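Acidocalcisomal pyrophosphatase (Trypanosoma brucei brucei, PDB 5CUY) probably hydrolyses inorganic pyrophosphate to phosphate in acidocalcisomes with the help of magnesium ions, as a soluble pyrophosphatase carrying an extra helical N-terminal region. Local coordinates at residues 33-38 with 60-65; 37-42 with 82-87. The protein carries 1 engineered substitution. All blocks are in the same frame, centred on the assembly; numbering follows the deposited sequence.

Contact 1: residues 33-38 with 60-65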
loop_
_atom_site.group_PDB
_atom_site.type_symbol
_atom_site.label_atom_id
_atom_site.label_comp_id
_atom_site.label_asym_id
_atom_site.label_seq_id
_atom_site.Cartn_x
_atom_site.Cartn_y
_atom_site.Cartn_z
ATOM N N HIS D 33 -12.070 34.322 11.775
ATOM C CA HIS D 33 -13.213 34.844 12.527
ATOM C C HIS D 33 -14.498 34.505 11.784
ATOM O O HIS D 33 -15.556 34.392 12.405
ATOM C CB HIS D 33 -13.110 36.374 12.722
ATOM C CG HIS D 33 -14.261 36.978 13.489
ATOM N ND1 HIS D 33 -14.494 36.718 14.826
ATOM C CD2 HIS D 33 -15.232 37.849 13.106
ATOM C CE1 HIS D 33 -15.552 37.404 15.232
ATOM N NE2 HIS D 33 -16.018 38.099 14.208
ATOM N N GLY D 34 -14.400 34.318 10.467
ATOM C CA GLY D 34 -15.583 34.007 9.675
ATOM C C GLY D 34 -16.280 35.259 9.121
ATOM O O GLY D 34 -16.027 36.404 9.544
ATOM N N THR D 35 -17.189 35.060 8.180
ATOM C CA THR D 35 -17.866 36.199 7.603
ATOM C C THR D 35 -19.379 36.229 7.814
ATOM O O THR D 35 -19.958 35.383 8.486
ATOM C CB THR D 35 -17.555 36.256 6.096
ATOM O OG1 THR D 35 -17.002 34.996 5.675
ATOM C CG2 THR D 35 -16.580 37.409 5.793
ATOM N N ASN D 36 -19.995 37.248 7.233
ATOM C CA ASN D 36 -21.432 37.444 7.261
ATOM C C ASN D 36 -22.044 36.407 6.345
ATOM O O ASN D 36 -21.373 35.836 5.475
ATOM C CB ASN D 36 -21.790 38.800 6.644
ATOM C CG ASN D 36 -21.891 39.907 7.654
ATOM O OD1 ASN D 36 -21.457 39.775 8.813
ATOM N ND2 ASN D 36 -22.462 41.027 7.219
ATOM N N ILE D 37 -23.333 36.169 6.519
ATOM C CA ILE D 37 -23.982 35.267 5.603
ATOM C C ILE D 37 -24.134 36.207 4.416
ATOM O O ILE D 37 -24.625 37.366 4.532
ATOM C CB ILE D 37 -25.332 34.769 6.126
ATOM C CG1 ILE D 37 -25.080 33.670 7.162
ATOM C CG2 ILE D 37 -26.146 34.258 4.975
ATOM C CD1 ILE D 37 -26.206 33.452 8.095
ATOM N N SER D 38 -23.668 35.738 3.277
ATOM C CA SER D 38 -23.709 36.566 2.128
ATOM C C SER D 38 -24.881 36.228 1.278
ATOM O O SER D 38 -25.460 35.170 1.387
ATOM C CB SER D 38 -22.408 36.446 1.368
ATOM O OG SER D 38 -22.657 36.618 -0.009
ATOM N N SER D 60 -18.821 35.109 13.953
ATOM C CA SER D 60 -19.425 35.514 12.708
ATOM C C SER D 60 -20.786 34.853 12.412
ATOM O O SER D 60 -21.108 33.774 12.939
ATOM C CB SER D 60 -18.446 35.208 11.580
ATOM O OG SER D 60 -18.175 33.823 11.487
ATOM N N GLU D 61 -21.569 35.481 11.544
ATOM C CA GLU D 61 -22.854 34.932 11.158
ATOM C C GLU D 61 -22.766 33.469 10.645
ATOM O O GLU D 61 -23.485 32.563 11.066
ATOM C CB GLU D 61 -23.453 35.833 10.089
ATOM C CG GLU D 61 -24.025 37.123 10.613
ATOM C CD GLU D 61 -24.602 38.013 9.504
ATOM O OE1 GLU D 61 -25.207 39.052 9.844
ATOM O OE2 GLU D 61 -24.449 37.690 8.300
ATOM N N LEU D 62 -21.875 33.267 9.693
ATOM C CA LEU D 62 -21.630 31.976 9.101
ATOM C C LEU D 62 -21.193 30.967 10.192
ATOM O O LEU D 62 -21.690 29.839 10.212
ATOM C CB LEU D 62 -20.568 32.154 8.038
ATOM C CG LEU D 62 -20.690 31.382 6.734
ATOM C CD1 LEU D 62 -22.044 30.665 6.627
ATOM C CD2 LEU D 62 -20.429 32.397 5.603
ATOM N N ASP D 63 -20.302 31.362 11.106
ATOM C CA ASP D 63 -19.910 30.423 12.165
ATOM C C ASP D 63 -21.096 30.116 13.082
ATOM O O ASP D 63 -21.184 28.992 13.625
ATOM C CB ASP D 63 -18.766 30.950 13.050
ATOM C CG ASP D 63 -17.372 30.636 12.501
ATOM O OD1 ASP D 63 -17.207 29.731 11.671
ATOM O OD2 ASP D 63 -16.411 31.304 12.923
ATOM N N LEU D 64 -21.984 31.096 13.293
ATOM C CA LEU D 64 -23.144 30.826 14.134
ATOM C C LEU D 64 -24.081 29.897 13.365
ATOM O O LEU D 64 -24.694 28.978 13.933
ATOM C CB LEU D 64 -23.908 32.092 14.499
ATOM C CG LEU D 64 -23.430 32.820 15.751
ATOM C CD1 LEU D 64 -24.212 34.132 15.842
ATOM C CD2 LEU D 64 -23.591 31.967 17.025
ATOM N N ALA D 65 -24.191 30.136 12.069
ATOM C CA ALA D 65 -25.040 29.293 11.272
ATOM C C ALA D 65 -24.481 27.867 11.242
ATOM O O ALA D 65 -25.247 26.893 11.273
ATOM C CB ALA D 65 -25.142 29.836 9.823
HETATM O O HOH W 1 -16.688 33.541 14.478
HETATM O O HOH W 2 -20.785 37.993 10.674
#
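Glu61 reaches back from the first turn of helix 61-67 to take the backbone N-H of Ile37 on its carboxylate. The bond from Ile37 N to Glu61 OE2 is 2.6 Å long and nearly straight, and it uses the anti lone pair, the one turned away from OE1. What brings the carboxylate there is a chain that leaves CB with CG beside the backbone N (chi1 -76°) and then runs extended. The carboxylate lies stacked on the Asn36 amide, the planes 18° apart, with Glu61 OE2 3.4 Å from Asn36 CG. Outside the pair, OE2 also meets Arg83 in a salt bridge and OE1 accepts from Ile51 N, so both oxygens are held.

At the start of the helix Ser60 is the N-cap. Its OG sits between the backbone N and the carbonyl carbon, chi1 62°, where it can accept from Asp63 N and at the same time donate to His33 O, 2.8 Å away and in the carbonyl plane. Water 1 ties His33 O to Ser60 N and Asp63 OD2; that carboxylate is also in a salt bridge with Arg366 of the third subunit. Between these two sites Leu62 N donates a hydrogen bond to Thr35 O, and water 2 bridges Glu61 N to Asn36 OD1.

Farther along the helix, Ile37 CD1 comes to 4.1 Å from Ala65 CB. The chemistry is that of a helix start whose first N-H groups are met by one loop carbonyl, a serine hydroxyl and two waters, with one buried carboxylate, its charge probably stabilised by Arg83, fixing the loop beyond.

Contact 2: residues 37-42 with 82-87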
loop_
_atom_site.group_PDB
_atom_site.type_symbol
_atom_site.label_atom_id
_atom_site.label_comp_id
_atom_site.label_asym_id
_atom_site.label_seq_id
_atom_site.Cartn_x
_atom_site.Cartn_y
_atom_site.Cartn_z
ATOM N N ILE D 37 -23.333 36.169 6.519
ATOM C CA ILE D 37 -23.982 35.267 5.603
ATOM C C ILE D 37 -24.134 36.207 4.416
ATOM O O ILE D 37 -24.625 37.366 4.532
ATOM C CB ILE D 37 -25.332 34.769 6.126
ATOM C CG1 ILE D 37 -25.080 33.670 7.162
ATOM C CG2 ILE D 37 -26.146 34.258 4.975
ATOM C CD1 ILE D 37 -26.206 33.452 8.095
ATOM N N SER D 38 -23.668 35.738 3.277
ATOM C CA SER D 38 -23.709 36.566 2.128
ATOM C C SER D 38 -24.881 36.228 1.278
ATOM O O SER D 38 -25.460 35.170 1.387
ATOM C CB SER D 38 -22.408 36.446 1.368
ATOM O OG SER D 38 -22.657 36.618 -0.009
ATOM N N THR D 39 -25.226 37.174 0.431
ATOM C CA THR D 39 -26.344 37.113 -0.479
ATOM C C THR D 39 -26.155 36.271 -1.764
ATOM O O THR D 39 -27.119 35.662 -2.287
ATOM C CB THR D 39 -26.696 38.586 -0.849
ATOM O OG1 THR D 39 -28.030 38.889 -0.424
ATOM C CG2 THR D 39 -26.525 38.856 -2.312
ATOM N N GLY D 40 -24.926 36.220 -2.273
ATOM C CA GLY D 40 -24.733 35.525 -3.522
ATOM C C GLY D 40 -25.094 36.406 -4.738
ATOM O O GLY D 40 -25.098 35.937 -5.877
ATOM N N ARG D 41 -25.391 37.687 -4.515
ATOM C CA ARG D 41 -25.729 38.565 -5.619
ATOM C C ARG D 41 -24.585 39.501 -5.936
ATOM O O ARG D 41 -24.713 40.396 -6.774
ATOM C CB ARG D 41 -26.987 39.371 -5.316
ATOM C CG ARG D 41 -28.222 38.521 -5.123
ATOM C CD ARG D 41 -28.556 37.682 -6.324
ATOM N NE ARG D 41 -29.311 38.421 -7.333
ATOM C CZ ARG D 41 -29.691 37.885 -8.485
ATOM N NH1 ARG D 41 -29.375 36.627 -8.759
ATOM N NH2 ARG D 41 -30.400 38.589 -9.351
ATOM N N GLY D 42 -23.467 39.282 -5.251
ATOM C CA GLY D 42 -22.266 40.070 -5.477
ATOM C C GLY D 42 -22.201 41.438 -4.842
ATOM O O GLY D 42 -22.726 41.679 -3.742
ATOM N N SER D 82 -34.283 39.972 4.436
ATOM C CA SER D 82 -34.452 41.279 3.837
ATOM C C SER D 82 -33.176 41.705 3.114
ATOM O O SER D 82 -33.252 42.514 2.151
ATOM C CB SER D 82 -34.900 42.324 4.860
ATOM O OG SER D 82 -33.805 43.047 5.335
ATOM N N ARG D 83 -32.025 41.160 3.547
ATOM C CA ARG D 83 -30.764 41.482 2.879
ATOM C C ARG D 83 -30.721 40.885 1.473
ATOM O O ARG D 83 -30.019 41.360 0.595
ATOM C CB ARG D 83 -29.578 40.958 3.655
ATOM C CG ARG D 83 -28.968 41.983 4.530
ATOM C CD ARG D 83 -28.439 41.395 5.851
ATOM N NE ARG D 83 -27.395 40.390 5.651
ATOM C CZ ARG D 83 -26.652 39.876 6.614
ATOM N NH1 ARG D 83 -26.807 40.260 7.870
ATOM N NH2 ARG D 83 -25.775 38.949 6.305
ATOM N N LEU D 84 -31.511 39.854 1.264
ATOM C CA LEU D 84 -31.545 39.181 0.000
ATOM C C LEU D 84 -32.686 39.738 -0.844
ATOM O O LEU D 84 -32.662 39.681 -2.049
ATOM C CB LEU D 84 -31.678 37.687 0.281
ATOM C CG LEU D 84 -31.701 36.671 -0.844
ATOM C CD1 LEU D 84 -31.497 35.277 -0.220
ATOM C CD2 LEU D 84 -33.045 36.738 -1.626
ATOM N N PHE D 85 -33.711 40.272 -0.222
ATOM C CA PHE D 85 -34.773 40.857 -1.008
ATOM C C PHE D 85 -34.132 42.167 -1.583
ATOM O O PHE D 85 -34.056 42.373 -2.805
ATOM C CB PHE D 85 -35.930 41.179 -0.086
ATOM C CG PHE D 85 -37.200 41.569 -0.789
ATOM C CD1 PHE D 85 -38.030 40.600 -1.330
ATOM C CD2 PHE D 85 -37.620 42.910 -0.803
ATOM C CE1 PHE D 85 -39.275 40.957 -1.861
ATOM C CE2 PHE D 85 -38.853 43.282 -1.332
ATOM C CZ PHE D 85 -39.689 42.320 -1.855
ATOM N N SER D 86 -33.651 43.019 -0.684
ATOM C CA SER D 86 -33.012 44.265 -1.079
ATOM C C SER D 86 -32.075 44.062 -2.214
ATOM O O SER D 86 -32.001 44.890 -3.139
ATOM C CB SER D 86 -32.184 44.856 0.050
ATOM O OG SER D 86 -32.999 45.353 1.088
ATOM N N ALA D 87 -31.345 42.963 -2.165
ATOM C CA ALA D 87 -30.361 42.739 -3.226
ATOM C C ALA D 87 -30.926 42.654 -4.639
ATOM O O ALA D 87 -30.187 42.877 -5.582
ATOM C CB ALA D 87 -29.445 41.514 -2.904
HETATM O O HOH W 3 -29.221 41.559 -7.997
#
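Arg83 has a kinked chain, chi3 61°, that turns the edge of its guanidinium to the loop, where NH2 donates to Ile37 O over 2.6 Å. The oxygen lies only 2° out of the guanidinium plane and receives the nitrogen on a lone pair, although the angle at the hydrogen, 133°, is far from straight.

Farther along, the packed part is built round Thr39, which turns its side chain onto the last turn of helix 74-86. Its hydroxyl lies against Leu84 and Ala87, OG1 being 3.6 Å from Leu84 CA and 3.9 Å from Ala87 CB, with at most a weak, unsettled bond to Arg83 O. Leu84 in turn packs on Val104 and Tyr107 of helix 98-107.

The looser side belongs to Arg41, which is partly exposed. Only the root of its chain touches Ala87, Arg41 CG lying 3.9 Å from Ala87 CB. Water 3 links the two residues again, accepting from Arg41 NE and donating to Ala87 O, while the guanidinium makes a cation-pi contact with Tyr107. A direct polar bond at Ile37, packing of a hydroxyl on Leu84 and Ala87, and a water-mediated link at Arg41 thus imply a grip that slackens along the loop toward solvent.

In the fold
Both contacts use the same loop, which passes from the start of helix 61-67 to the end of helix 74-86, two helices consecutive in the chain. Contact 1 is the larger and more polar, part buried and part exposed, and serves a helix N-terminus; contact 2 is smaller and buried, and combines one arginine-to-carbonyl bond with packing of Thr39 on Leu84 and Ala87. They meet at Ile37, whose two backbone groups are shared between the Glu61-Arg83 pair. Both lie in the N-terminal helical region, away from the magnesium site, and both touch the second subunit, where Glu175 of that subunit is hydrogen-bonded to Ser38 OG; contact 1 also reaches the third.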